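Local coordinates for secreted protein (Streptomyces lividans TK24, PDB 5LXZ), which probably works as a copper-radical oxidase of the AA5 family, related to galactose oxidase and built around a mononuclear copper site, at residues 193-198 with 204-209; 131-136 with 172-177; 112-117 with 211-216; 92-97 with 240-245. The protein carries 1 engineered substitution. All coordinates share one frame; numbering follows the deposited sequence.

Contact 1: 193-198 with 204-209; sequences YRVQGL and RNTYGI. With PO4 (phosphate ion), chain F.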
loop_
_atom_site.group_PDB
_atom_site.type_symbol
_atom_site.label_atom_id
_atom_site.label_comp_id
_atom_site.label_asym_id
_atom_site.label_seq_id
_atom_site.Cartn_x
_atom_site.Cartn_y
_atom_site.Cartn_z
ATOM N N TYR A 193 22.209 4.733 -17.033
ATOM C CA TYR A 193 23.551 5.183 -16.726
ATOM C C TYR A 193 24.467 4.992 -17.908
ATOM O O TYR A 193 24.504 3.911 -18.477
ATOM C CB TYR A 193 24.130 4.419 -15.514
ATOM C CG TYR A 193 23.497 4.900 -14.239
ATOM C CD1 TYR A 193 22.207 4.489 -13.887
ATOM C CD2 TYR A 193 24.118 5.808 -13.425
ATOM C CE1 TYR A 193 21.591 4.958 -12.743
ATOM C CE2 TYR A 193 23.512 6.307 -12.287
ATOM C CZ TYR A 193 22.238 5.882 -11.934
ATOM O OH TYR A 193 21.630 6.440 -10.806
ATOM N N ARG A 194 25.222 6.021 -18.254
ATOM C CA ARG A 194 26.253 5.959 -19.271
ATOM C C ARG A 194 27.497 5.316 -18.668
ATOM O O ARG A 194 27.873 5.644 -17.590
ATOM C CB ARG A 194 26.569 7.381 -19.773
ATOM C CG ARG A 194 27.327 7.369 -21.109
ATOM C CD ARG A 194 27.720 8.784 -21.532
ATOM N NE ARG A 194 28.835 9.298 -20.763
ATOM C CZ ARG A 194 30.127 9.106 -21.046
ATOM N NH1 ARG A 194 30.485 8.340 -22.052
ATOM N NH2 ARG A 194 31.054 9.646 -20.274
ATOM N N VAL A 195 28.111 4.387 -19.397
ATOM C CA VAL A 195 29.370 3.782 -18.981
ATOM C C VAL A 195 30.517 4.605 -19.518
ATOM O O VAL A 195 30.718 4.673 -20.734
ATOM C CB VAL A 195 29.488 2.352 -19.518
ATOM C CG1 VAL A 195 30.804 1.721 -19.041
ATOM C CG2 VAL A 195 28.291 1.531 -19.070
ATOM N N GLN A 196 31.251 5.245 -18.623
ATOM C CA GLN A 196 32.355 6.109 -19.049
ATOM C C GLN A 196 33.500 5.288 -19.660
ATOM O O GLN A 196 33.821 4.213 -19.188
ATOM C CB GLN A 196 32.897 6.910 -17.888
ATOM C CG GLN A 196 31.906 7.895 -17.311
ATOM C CD GLN A 196 32.543 8.898 -16.373
ATOM O OE1 GLN A 196 33.786 9.111 -16.371
ATOM N NE2 GLN A 196 31.716 9.533 -15.572
ATOM N N GLY A 197 34.082 5.816 -20.730
ATOM C CA GLY A 197 35.250 5.195 -21.351
ATOM C C GLY A 197 34.979 4.286 -22.518
ATOM O O GLY A 197 35.914 3.884 -23.172
ATOM N N LEU A 198 33.716 3.964 -22.796
ATOM C CA LEU A 198 33.361 3.260 -24.013
ATOM C C LEU A 198 33.113 4.259 -25.164
ATOM O O LEU A 198 32.739 5.420 -24.938
ATOM C CB LEU A 198 32.099 2.436 -23.784
ATOM C CG LEU A 198 32.098 1.432 -22.626
ATOM C CD1 LEU A 198 30.775 0.681 -22.627
ATOM C CD2 LEU A 198 33.244 0.427 -22.740
ATOM N N ARG A 204 27.055 2.540 -27.713
ATOM C CA ARG A 204 25.646 2.417 -28.097
ATOM C C ARG A 204 25.009 1.192 -27.463
ATOM O O ARG A 204 23.862 1.235 -27.010
ATOM C CB ARG A 204 25.486 2.344 -29.619
ATOM C CG ARG A 204 25.875 3.617 -30.364
ATOM C CD ARG A 204 25.419 3.566 -31.827
ATOM N NE ARG A 204 25.999 2.432 -32.548
ATOM C CZ ARG A 204 27.224 2.391 -33.090
ATOM N NH1 ARG A 204 28.054 3.429 -33.032
ATOM N NH2 ARG A 204 27.633 1.286 -33.727
ATOM N N ASN A 205 25.797 0.119 -27.337
ATOM C CA ASN A 205 25.274 -1.162 -26.922
ATOM C C ASN A 205 25.331 -1.467 -25.430
ATOM O O ASN A 205 24.769 -2.464 -25.005
ATOM C CB ASN A 205 26.079 -2.256 -27.637
ATOM C CG ASN A 205 25.883 -2.264 -29.156
ATOM O OD1 ASN A 205 24.866 -1.830 -29.661
ATOM N ND2 ASN A 205 26.875 -2.786 -29.879
ATOM N N THR A 206 26.030 -0.656 -24.640
ATOM C CA THR A 206 26.253 -0.975 -23.243
ATOM C C THR A 206 25.769 0.201 -22.397
ATOM O O THR A 206 26.218 1.325 -22.610
ATOM C CB THR A 206 27.750 -1.231 -22.940
ATOM O OG1 THR A 206 28.326 -1.954 -24.032
ATOM C CG2 THR A 206 27.916 -2.020 -21.659
ATOM N N TYR A 207 24.857 -0.087 -21.475
ATOM C CA TYR A 207 24.418 0.963 -20.513
ATOM C C TYR A 207 23.935 0.304 -19.245
ATOM O O TYR A 207 23.696 -0.894 -19.206
ATOM C CB TYR A 207 23.311 1.819 -21.126
ATOM C CG TYR A 207 22.103 1.051 -21.526
ATOM C CD1 TYR A 207 22.036 0.422 -22.780
ATOM C CD2 TYR A 207 21.040 0.879 -20.659
ATOM C CE1 TYR A 207 20.935 -0.306 -23.131
ATOM C CE2 TYR A 207 19.934 0.137 -21.017
ATOM C CZ TYR A 207 19.895 -0.463 -22.249
ATOM O OH TYR A 207 18.761 -1.185 -22.579
ATOM N N GLY A 208 23.762 1.098 -18.193
ATOM C CA GLY A 208 23.311 0.590 -16.920
ATOM C C GLY A 208 21.913 1.063 -16.617
ATOM O O GLY A 208 21.495 2.120 -17.136
ATOM N N ILE A 209 21.207 0.273 -15.857
ATOM C CA ILE A 209 19.944 0.718 -15.210
ATOM C C ILE A 209 20.044 0.424 -13.740
ATOM O O ILE A 209 20.355 -0.698 -13.352
ATOM C CB ILE A 209 18.697 0.025 -15.781
ATOM C CG1 ILE A 209 18.609 0.248 -17.286
ATOM C CG2 ILE A 209 17.431 0.522 -15.059
ATOM C CD1 ILE A 209 18.085 1.580 -17.730
HETATM P P PO4 F . 28.924 12.279 -18.615
HETATM O O1 PO4 F . 30.414 12.030 -18.802
HETATM O O2 PO4 F . 28.198 10.973 -18.659
HETATM O O3 PO4 F . 28.745 13.038 -17.292
HETATM O O4 PO4 F . 28.434 13.174 -19.692
HETATM O O HOH W 1 27.002 3.731 -21.997
#
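Tyr193 turns an edge of its ring toward Gly208, whose carbonyl O lies near the ring plane, 4.1 Å from Tyr193 CD1. One ring face is occupied by Met114 CE, and the hydroxyl pairs with Asn138. The other tyrosine, Tyr207, sends its ring away from segment 193-198 to stack on His117, while its CB rests 3.6 Å from Tyr193 O. A third flat group, the Arg194 guanidinium, meets a phosphate ion edge-on and in plane: NE gives a nearly straight bond of 2.8 Å to phosphate O2, and NH2 a more bent one to O1.

Strands 191-195 and 206-210 are antiparallel neighbours in the GlxA beta-barrel domain. Tyr193 and Gly208 form a hydrogen-bonded pair, with Tyr193 N to Gly208 O at 2.7 Å and Gly208 N to Tyr193 O at 2.9 Å. Glycine suits the pairing, because a side chain here would press on Tyr193 CB. Further along, a water takes the place of a direct bond: it accepts from Val195 N and donates to Thr206 O (2.6 Å). A type II turn from Val195 to Leu198, with glycine third, brings Leu198 back so that its CD1 meets Thr206 CB at 3.6 Å. Thr206 OG1 is engaged with Asp202 O, so the polar end of the threonine is satisfied locally.

The chemistry is thus divided: backbone bonds and a water join the strands, apolar branches close the turn end, and the exposed arginine binds a phosphate that probably comes from the crystallisation liquor, so no biological anion site need be inferred.

Contact 2: 131-136 with 172-177; sequences TKFTGK and GRIYVE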
loop_
_atom_site.group_PDB
_atom_site.type_symbol
_atom_site.label_atom_id
_atom_site.label_comp_id
_atom_site.label_asym_id
_atom_site.label_seq_id
_atom_site.Cartn_x
_atom_site.Cartn_y
_atom_site.Cartn_z
ATOM N N THR A 131 35.052 1.082 -13.054
ATOM C CA THR A 131 34.212 1.634 -14.125
ATOM C C THR A 131 33.248 2.654 -13.512
ATOM O O THR A 131 32.619 2.382 -12.483
ATOM C CB THR A 131 33.467 0.523 -14.864
ATOM O OG1 THR A 131 34.404 -0.304 -15.558
ATOM C CG2 THR A 131 32.443 1.054 -15.901
ATOM N N LYS A 132 33.133 3.798 -14.192
ATOM C CA LYS A 132 32.261 4.892 -13.779
ATOM C C LYS A 132 30.980 4.854 -14.576
ATOM O O LYS A 132 31.002 4.656 -15.792
ATOM C CB LYS A 132 32.937 6.215 -14.018
ATOM C CG LYS A 132 34.016 6.544 -13.005
ATOM C CD LYS A 132 34.765 7.811 -13.356
ATOM C CE LYS A 132 35.740 8.196 -12.250
ATOM N NZ LYS A 132 36.147 9.610 -12.459
ATOM N N PHE A 133 29.860 5.004 -13.860
ATOM C CA PHE A 133 28.519 4.969 -14.432
ATOM C C PHE A 133 27.904 6.291 -14.057
ATOM O O PHE A 133 27.894 6.639 -12.882
ATOM C CB PHE A 133 27.712 3.855 -13.795
ATOM C CG PHE A 133 28.210 2.489 -14.080
ATOM C CD1 PHE A 133 29.193 1.927 -13.264
ATOM C CD2 PHE A 133 27.682 1.738 -15.124
ATOM C CE1 PHE A 133 29.636 0.636 -13.518
ATOM C CE2 PHE A 133 28.127 0.433 -15.377
ATOM C CZ PHE A 133 29.107 -0.099 -14.563
ATOM N N THR A 134 27.369 7.036 -15.036
ATOM C CA THR A 134 26.822 8.381 -14.775
ATOM C C THR A 134 25.356 8.414 -15.213
ATOM O O THR A 134 25.034 8.038 -16.325
ATOM C CB THR A 134 27.646 9.452 -15.482
ATOM O OG1 THR A 134 28.994 9.357 -15.015
ATOM C CG2 THR A 134 27.145 10.825 -15.200
ATOM N N GLY A 135 24.479 8.881 -14.323
ATOM C CA GLY A 135 23.055 8.867 -14.609
ATOM C C GLY A 135 22.755 9.897 -15.679
ATOM O O GLY A 135 23.091 11.087 -15.555
ATOM N N LYS A 136 22.086 9.472 -16.736
ATOM C CA LYS A 136 21.839 10.379 -17.849
ATOM C C LYS A 136 20.881 11.513 -17.474
ATOM O O LYS A 136 20.976 12.626 -18.005
ATOM C CB LYS A 136 21.345 9.586 -19.053
ATOM C CG LYS A 136 22.441 8.684 -19.565
ATOM C CD LYS A 136 21.922 7.744 -20.629
ATOM C CE LYS A 136 23.004 6.791 -21.085
ATOM N NZ LYS A 136 22.501 5.832 -22.077
ATOM N N GLY A 172 24.080 -8.040 -16.603
ATOM C CA GLY A 172 25.074 -8.292 -15.593
ATOM C C GLY A 172 24.907 -7.327 -14.440
ATOM O O GLY A 172 24.995 -6.122 -14.645
ATOM N N ARG A 173 24.704 -7.846 -13.241
ATOM C CA ARG A 173 24.583 -7.012 -12.050
ATOM C C ARG A 173 25.899 -6.771 -11.374
ATOM O O ARG A 173 26.688 -7.699 -11.197
ATOM C CB ARG A 173 23.607 -7.636 -11.066
ATOM C CG ARG A 173 22.255 -7.845 -11.699
ATOM C CD ARG A 173 21.135 -8.134 -10.740
ATOM N NE ARG A 173 21.554 -8.944 -9.607
ATOM C CZ ARG A 173 20.863 -9.085 -8.474
ATOM N NH1 ARG A 173 19.659 -8.502 -8.293
ATOM N NH2 ARG A 173 21.377 -9.854 -7.518
ATOM N N ILE A 174 26.124 -5.544 -10.927
ATOM C CA ILE A 174 27.332 -5.170 -10.216
ATOM C C ILE A 174 27.055 -4.080 -9.179
ATOM O O ILE A 174 26.334 -3.106 -9.453
ATOM C CB ILE A 174 28.419 -4.758 -11.217
ATOM C CG1 ILE A 174 29.773 -4.615 -10.548
ATOM C CG2 ILE A 174 28.055 -3.493 -11.987
ATOM C CD1 ILE A 174 30.323 -5.953 -10.053
ATOM N N TYR A 175 27.642 -4.215 -7.990
ATOM C CA TYR A 175 27.540 -3.194 -6.983
ATOM C C TYR A 175 28.343 -1.972 -7.437
ATOM O O TYR A 175 29.511 -2.098 -7.859
ATOM C CB TYR A 175 28.020 -3.719 -5.609
ATOM C CG TYR A 175 28.040 -2.664 -4.555
ATOM C CD1 TYR A 175 26.844 -2.230 -3.933
ATOM C CD2 TYR A 175 29.221 -2.038 -4.175
ATOM C CE1 TYR A 175 26.845 -1.252 -2.979
ATOM C CE2 TYR A 175 29.227 -1.034 -3.207
ATOM C CZ TYR A 175 28.047 -0.642 -2.614
ATOM O OH TYR A 175 28.034 0.346 -1.700
ATOM N N VAL A 176 27.737 -0.805 -7.314
ATOM C CA VAL A 176 28.379 0.454 -7.544
ATOM C C VAL A 176 28.217 1.367 -6.350
ATOM O O VAL A 176 27.280 1.231 -5.569
ATOM C CB VAL A 176 27.913 1.147 -8.845
ATOM C CG1 VAL A 176 28.158 0.242 -10.028
ATOM C CG2 VAL A 176 26.452 1.566 -8.749
ATOM N N GLU A 177 29.156 2.288 -6.178
ATOM C CA GLU A 177 29.180 3.169 -5.036
ATOM C C GLU A 177 29.669 4.549 -5.407
ATOM O O GLU A 177 30.576 4.675 -6.245
ATOM C CB GLU A 177 30.119 2.541 -4.016
ATOM C CG GLU A 177 30.129 3.154 -2.640
ATOM C CD GLU A 177 30.921 2.270 -1.693
ATOM O OE1 GLU A 177 30.341 1.324 -1.147
ATOM O OE2 GLU A 177 32.132 2.546 -1.511
#
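Phe133 reaches across the inside of the GlxA beta barrel to Val176 and Ile174. Its strand, 132-135, is not hydrogen-bonded to strand 164-177; strand 141-144 lies between them in the curled antiparallel sheet, and the nearest CA atoms, those of Phe133 and Val176, are 8.2 Å apart. Side chains therefore make the whole contact.

The phenylalanine starts toward the opposite strand, but CB itself meets nothing of 172-177. With CG anti to the carbonyl carbon (chi1 -65°), the ring is carried forward, and one side of it does the work. CD1 comes to 3.8 Å from Val176 CG1, and CE1 touches the same methyl at 3.8 Å, so a single branch of valine rests against one ring bond. At the tip, CZ makes a looser contact with Ile174 CG2, at 4.4 Å. Both methyls approach the ring obliquely, and the side chains of Phe133 and Val176 cross at about a right angle.

A large flat residue suits this place because it spans the distance between two strands that are not paired with each other, and beta-branched residues suit the other strand because they present methyls close to an extended backbone. Met114, Val116, Tyr193 and Val195 also pack on Phe133, and Phe142 on Val176, so the ring is enclosed by apolar groups from several strands.

Residue alternation along 172-177 sends Tyr175 and Glu177 to the other side of the strand. There Tyr175 OH, which also pairs with Lys217, donates to Glu177 OE1 over 2.6 Å; the acceptor lies in the plane of the tyrosine ring and uses its anti lone pair, the one away from OE2.

Contact 3: 112-117 with 211-216; sequences GLMVVH and QKLALD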
loop_
_atom_site.group_PDB
_atom_site.type_symbol
_atom_site.label_atom_id
_atom_site.label_comp_id
_atom_site.label_asym_id
_atom_site.label_seq_id
_atom_site.Cartn_x
_atom_site.Cartn_y
_atom_site.Cartn_z
ATOM N N GLY A 112 24.481 0.705 -4.571
ATOM C CA GLY A 112 23.522 -0.326 -4.827
ATOM C C GLY A 112 23.825 -1.076 -6.097
ATOM O O GLY A 112 24.913 -0.913 -6.661
ATOM N N LEU A 113 22.881 -1.878 -6.572
ATOM C CA LEU A 113 23.132 -2.691 -7.760
ATOM C C LEU A 113 22.851 -1.950 -9.057
ATOM O O LEU A 113 21.811 -1.317 -9.214
ATOM C CB LEU A 113 22.385 -4.019 -7.723
ATOM C CG LEU A 113 22.806 -4.919 -6.565
ATOM C CD1 LEU A 113 21.946 -6.164 -6.571
ATOM C CD2 LEU A 113 24.279 -5.276 -6.618
ATOM N N MET A 114 23.828 -1.990 -9.954
ATOM C CA MET A 114 23.657 -1.560 -11.329
ATOM C C MET A 114 23.402 -2.768 -12.205
ATOM O O MET A 114 24.163 -3.760 -12.145
ATOM C CB MET A 114 24.952 -0.887 -11.786
ATOM C CG MET A 114 24.942 -0.287 -13.178
ATOM S SD MET A 114 23.856 1.140 -13.321
ATOM C CE MET A 114 24.551 2.266 -12.125
ATOM N N VAL A 115 22.344 -2.719 -13.011
ATOM C CA VAL A 115 22.080 -3.788 -13.978
ATOM C C VAL A 115 22.652 -3.312 -15.285
ATOM O O VAL A 115 22.115 -2.420 -15.915
ATOM C CB VAL A 115 20.600 -4.105 -14.106
ATOM C CG1 VAL A 115 20.379 -5.209 -15.152
ATOM C CG2 VAL A 115 20.062 -4.475 -12.746
ATOM N N VAL A 116 23.755 -3.915 -15.730
ATOM C CA VAL A 116 24.363 -3.502 -16.973
ATOM C C VAL A 116 23.718 -4.302 -18.092
ATOM O O VAL A 116 23.567 -5.524 -17.974
ATOM C CB VAL A 116 25.893 -3.691 -16.960
ATOM C CG1 VAL A 116 26.525 -3.144 -18.230
ATOM C CG2 VAL A 116 26.526 -3.114 -15.686
ATOM N N HIS A 117 23.372 -3.597 -19.153
ATOM C CA HIS A 117 22.722 -4.118 -20.343
ATOM C C HIS A 117 23.730 -4.174 -21.479
ATOM O O HIS A 117 24.451 -3.239 -21.682
ATOM C CB HIS A 117 21.581 -3.205 -20.770
ATOM C CG HIS A 117 20.368 -3.302 -19.923
ATOM N ND1 HIS A 117 20.385 -3.011 -18.576
ATOM C CD2 HIS A 117 19.098 -3.636 -20.219
ATOM C CE1 HIS A 117 19.178 -3.178 -18.078
ATOM N NE2 HIS A 117 18.375 -3.540 -19.050
ATOM N N GLN A 211 17.982 1.256 -9.847
ATOM C CA GLN A 211 17.052 1.933 -8.963
ATOM C C GLN A 211 17.809 2.865 -8.046
ATOM O O GLN A 211 18.985 3.186 -8.309
ATOM C CB GLN A 211 16.233 0.908 -8.182
ATOM C CG GLN A 211 15.463 -0.038 -9.049
ATOM C CD GLN A 211 14.498 0.667 -9.950
ATOM O OE1 GLN A 211 13.830 1.636 -9.542
ATOM N NE2 GLN A 211 14.479 0.261 -11.200
ATOM N N LYS A 212 17.189 3.366 -7.002
ATOM C CA LYS A 212 17.870 4.263 -6.080
ATOM C C LYS A 212 19.228 3.723 -5.629
ATOM O O LYS A 212 19.369 2.543 -5.294
ATOM C CB LYS A 212 17.017 4.605 -4.882
ATOM C CG LYS A 212 16.708 3.462 -3.974
ATOM C CD LYS A 212 16.204 3.952 -2.618
ATOM C CE LYS A 212 16.216 2.756 -1.664
ATOM N NZ LYS A 212 15.866 3.105 -0.260
ATOM N N LEU A 213 20.181 4.625 -5.622
ATOM C CA LEU A 213 21.551 4.364 -5.157
ATOM C C LEU A 213 21.765 5.295 -3.973
ATOM O O LEU A 213 22.030 6.499 -4.134
ATOM C CB LEU A 213 22.558 4.587 -6.275
ATOM C CG LEU A 213 22.402 3.685 -7.509
ATOM C CD1 LEU A 213 23.313 4.127 -8.656
ATOM C CD2 LEU A 213 22.614 2.201 -7.170
ATOM N N ALA A 214 21.580 4.744 -2.779
ATOM C CA ALA A 214 21.502 5.561 -1.611
ATOM C C ALA A 214 22.102 4.791 -0.421
ATOM O O ALA A 214 22.991 3.989 -0.629
ATOM C CB ALA A 214 20.060 6.065 -1.416
ATOM N N LEU A 215 21.660 5.081 0.789
ATOM C CA LEU A 215 22.275 4.517 1.966
ATOM C C LEU A 215 21.571 3.352 2.602
ATOM O O LEU A 215 22.194 2.612 3.395
ATOM C CB LEU A 215 22.477 5.644 2.976
ATOM C CG LEU A 215 23.480 6.693 2.518
ATOM C CD1 LEU A 215 23.584 7.796 3.556
ATOM C CD2 LEU A 215 24.840 6.094 2.201
ATOM N N ASP A 216 20.291 3.153 2.316
ATOM C CA ASP A 216 19.560 1.986 2.787
ATOM C C ASP A 216 19.507 1.002 1.615
ATOM O O ASP A 216 18.577 1.024 0.799
ATOM C CB ASP A 216 18.176 2.429 3.285
ATOM C CG ASP A 216 17.387 1.338 3.908
ATOM O OD1 ASP A 216 17.924 0.224 4.167
ATOM O OD2 ASP A 216 16.168 1.583 4.099
HETATM O O HOH W 2 19.205 -1.037 -8.668
#
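Leu213 presses its two methyls against strand 111-118, and the tight half of the contact is where CD2 lies on the backbone of Gly112: 3.5 Å from Gly112 N and 3.6 Å from Gly112 CA. Gly112 has no side chain to stand between its backbone and that methyl, which is what allows the loop so near. The other methyl, Leu213 CD1, meets Met114 CE at 4.1 Å, the two side chains crossing at about a right angle. Met114 leaves with CG anti to the backbone N (chi1 -176°), then bends at chi2 and again at chi3, which folds the methyl back toward the leucine; methionine suits the place because its flexible, unbranched chain ends in an apolar methyl. Tyr193 also packs on Leu213.

The other half is looser and wetter. Gln211 and Leu113 are partly exposed, and no direct hydrogen bond joins the segments. Instead, one water donates to Leu113 O at 2.7 Å and accepts from Gln211 N at 2.9 Å. The glutamine amide group turns to Gly319 N and Glu190. Leu113 turns away from the loop, and its side chain touches Arg173 on strand 164-177.

Loop 211-216 leads out of the barrel toward strand 218-222, and Leu213 N is tied to Thr187 OG1. The chemistry implies that dispersion between methyls and a bare peptide holds one part of the contact, while a bridging water joins backbone groups that do not bond directly.

Contact 4: 92-97 with 240-245; sequences LIAGGT and DPMHEA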
loop_
_atom_site.group_PDB
_atom_site.type_symbol
_atom_site.label_atom_id
_atom_site.label_comp_id
_atom_site.label_asym_id
_atom_site.label_seq_id
_atom_site.Cartn_x
_atom_site.Cartn_y
_atom_site.Cartn_z
ATOM N N LEU A 92 -7.237 -12.221 -2.410
ATOM C CA LEU A 92 -6.253 -12.566 -3.412
ATOM C C LEU A 92 -4.960 -11.910 -2.947
ATOM O O LEU A 92 -4.962 -10.723 -2.659
ATOM C CB LEU A 92 -6.585 -12.064 -4.797
ATOM C CG LEU A 92 -5.579 -12.368 -5.894
ATOM C CD1 LEU A 92 -5.447 -13.864 -6.178
ATOM C CD2 LEU A 92 -6.017 -11.658 -7.168
ATOM N N ILE A 93 -3.875 -12.670 -2.878
ATOM C CA ILE A 93 -2.587 -12.124 -2.433
ATOM C C ILE A 93 -1.522 -12.606 -3.443
ATOM O O ILE A 93 -1.479 -13.787 -3.753
ATOM C CB ILE A 93 -2.359 -12.449 -0.934
ATOM C CG1 ILE A 93 -1.057 -11.805 -0.435
ATOM C CG2 ILE A 93 -2.366 -13.927 -0.687
ATOM C CD1 ILE A 93 -0.998 -11.741 1.082
ATOM N N ALA A 94 -0.736 -11.721 -4.025
ATOM C CA ALA A 94 0.137 -12.078 -5.128
ATOM C C ALA A 94 1.414 -11.307 -5.057
ATOM O O ALA A 94 1.435 -10.144 -4.643
ATOM C CB ALA A 94 -0.539 -11.859 -6.443
ATOM N N GLY A 95 2.446 -11.937 -5.563
ATOM C CA GLY A 95 3.758 -11.400 -5.528
ATOM C C GLY A 95 4.519 -11.780 -4.282
ATOM O O GLY A 95 4.247 -12.796 -3.643
ATOM N N GLY A 96 5.489 -10.948 -3.959
ATOM C CA GLY A 96 6.357 -11.183 -2.814
ATOM C C GLY A 96 7.796 -11.077 -3.190
ATOM O O GLY A 96 8.156 -10.513 -4.203
ATOM N N THR A 97 8.654 -11.623 -2.326
ATOM C CA THR A 97 10.071 -11.468 -2.526
ATOM C C THR A 97 10.799 -12.800 -2.382
ATOM O O THR A 97 10.320 -13.721 -1.690
ATOM C CB THR A 97 10.642 -10.386 -1.572
ATOM O OG1 THR A 97 11.992 -10.103 -1.914
ATOM C CG2 THR A 97 10.563 -10.825 -0.098
ATOM N N ASP A 240 -3.109 -19.884 -9.860
ATOM C CA ASP A 240 -2.050 -19.725 -10.872
ATOM C C ASP A 240 -1.107 -18.593 -10.484
ATOM O O ASP A 240 -1.588 -17.536 -10.021
ATOM C CB ASP A 240 -2.609 -19.384 -12.247
ATOM C CG ASP A 240 -3.221 -20.555 -12.957
ATOM O OD1 ASP A 240 -3.435 -21.640 -12.343
ATOM O OD2 ASP A 240 -3.578 -20.311 -14.133
ATOM N N PRO A 241 0.201 -18.785 -10.699
ATOM C CA PRO A 241 1.109 -17.661 -10.522
ATOM C C PRO A 241 0.894 -16.595 -11.601
ATOM O O PRO A 241 0.404 -16.877 -12.689
ATOM C CB PRO A 241 2.472 -18.303 -10.705
ATOM C CG PRO A 241 2.246 -19.442 -11.669
ATOM C CD PRO A 241 0.926 -19.982 -11.218
ATOM N N MET A 242 1.252 -15.359 -11.272
ATOM C CA MET A 242 1.301 -14.309 -12.261
ATOM C C MET A 242 2.336 -14.628 -13.350
ATOM O O MET A 242 3.273 -15.408 -13.136
ATOM C CB MET A 242 1.681 -12.970 -11.617
ATOM C CG MET A 242 0.637 -12.498 -10.667
ATOM S SD MET A 242 1.050 -10.912 -9.911
ATOM C CE MET A 242 2.542 -11.339 -9.030
ATOM N N HIS A 243 2.160 -14.017 -14.513
ATOM C CA HIS A 243 3.199 -14.084 -15.540
ATOM C C HIS A 243 4.467 -13.370 -15.115
ATOM O O HIS A 243 5.576 -13.846 -15.344
ATOM C CB HIS A 243 2.665 -13.510 -16.836
ATOM C CG HIS A 243 1.519 -14.283 -17.394
ATOM N ND1 HIS A 243 1.702 -15.386 -18.197
ATOM C CD2 HIS A 243 0.189 -14.147 -17.236
ATOM C CE1 HIS A 243 0.521 -15.883 -18.517
ATOM N NE2 HIS A 243 -0.412 -15.143 -17.959
ATOM N N GLU A 244 4.305 -12.186 -14.510
ATOM C CA GLU A 244 5.419 -11.389 -14.037
ATOM C C GLU A 244 5.709 -11.625 -12.567
ATOM O O GLU A 244 4.800 -11.725 -11.758
ATOM C CB GLU A 244 5.124 -9.912 -14.222
ATOM C CG GLU A 244 4.906 -9.484 -15.655
ATOM C CD GLU A 244 6.181 -9.520 -16.487
ATOM O OE1 GLU A 244 7.266 -9.180 -15.954
ATOM O OE2 GLU A 244 6.099 -9.854 -17.702
ATOM N N ALA A 245 6.988 -11.700 -12.221
ATOM C CA ALA A 245 7.427 -11.640 -10.839
ATOM C C ALA A 245 7.253 -10.197 -10.376
ATOM O O ALA A 245 7.599 -9.270 -11.112
ATOM C CB ALA A 245 8.869 -12.056 -10.749
#
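Met242 reaches from loop 240-245 to Ala94 and Gly95 on strand 91-102, and apolar contact is the first kind of interaction here. Met242 SD lies 3.9 Å from Ala94 CB, with the terminal CE 4.1 Å from the same carbon. Alanine suits the position because its single methyl points toward the loop and lets the thioether lie close over the strand.

The second kind is methyl against backbone. Met242 CE is 3.5 Å from Gly95 N and 3.7 Å from Gly95 CA. The side chain runs out extended through chi2 and bends at chi3 (-62°), a turn that swings CE past the sulfur onto the peptide. Gly95 offers a bare surface for it, and its backbone angles (phi 89°) themselves call for glycine.

Hydrogen bonds make up the third kind, and all of them run to other parts of the fold. Gly95 pairs through its backbone with Asp225, and Ala94 with Gly82. On the loop, both oxygens of Glu277 are used, one accepting from His243 N and the other from Glu244 N, while His243 O receives Arg224 NE; this fixes the backbone on the C-terminal side of the methionine. A ring stack of His243 with Tyr288 is a fourth kind.

Trp286, from strand 285-288, packs against both Ala94 and Met242. Loop 240-245 leaves strand 235-238, in the sheet that contains 91-102, and leads to strand 250-253 of the next four-stranded sheet. The contact therefore sits at a junction between successive blades of a Kelch-type beta propeller, as in galactose oxidase.

Overall arrangement
Contacts 1, 2 and 3 belong to one curled sheet of the barrel domain. The centres of contacts 2 and 3 are about 7 Å apart, those of contacts 1 and 2 about 9 Å, and those of contacts 1 and 3 about 14 Å. Strand 111-118 pairs with both 164-177 and 206-210, so contact 3 borders the other two. Contact 4 stands apart in the propeller, about 24 Å from contact 3 between centres, with no atoms touching; strand 91-102 leads along the chain into 111-118. The side chain of Leu113 and Gly95 are each about 12 Å from a bound copper ion, not necessarily the same one, and none of the copper ligands belongs to these segments.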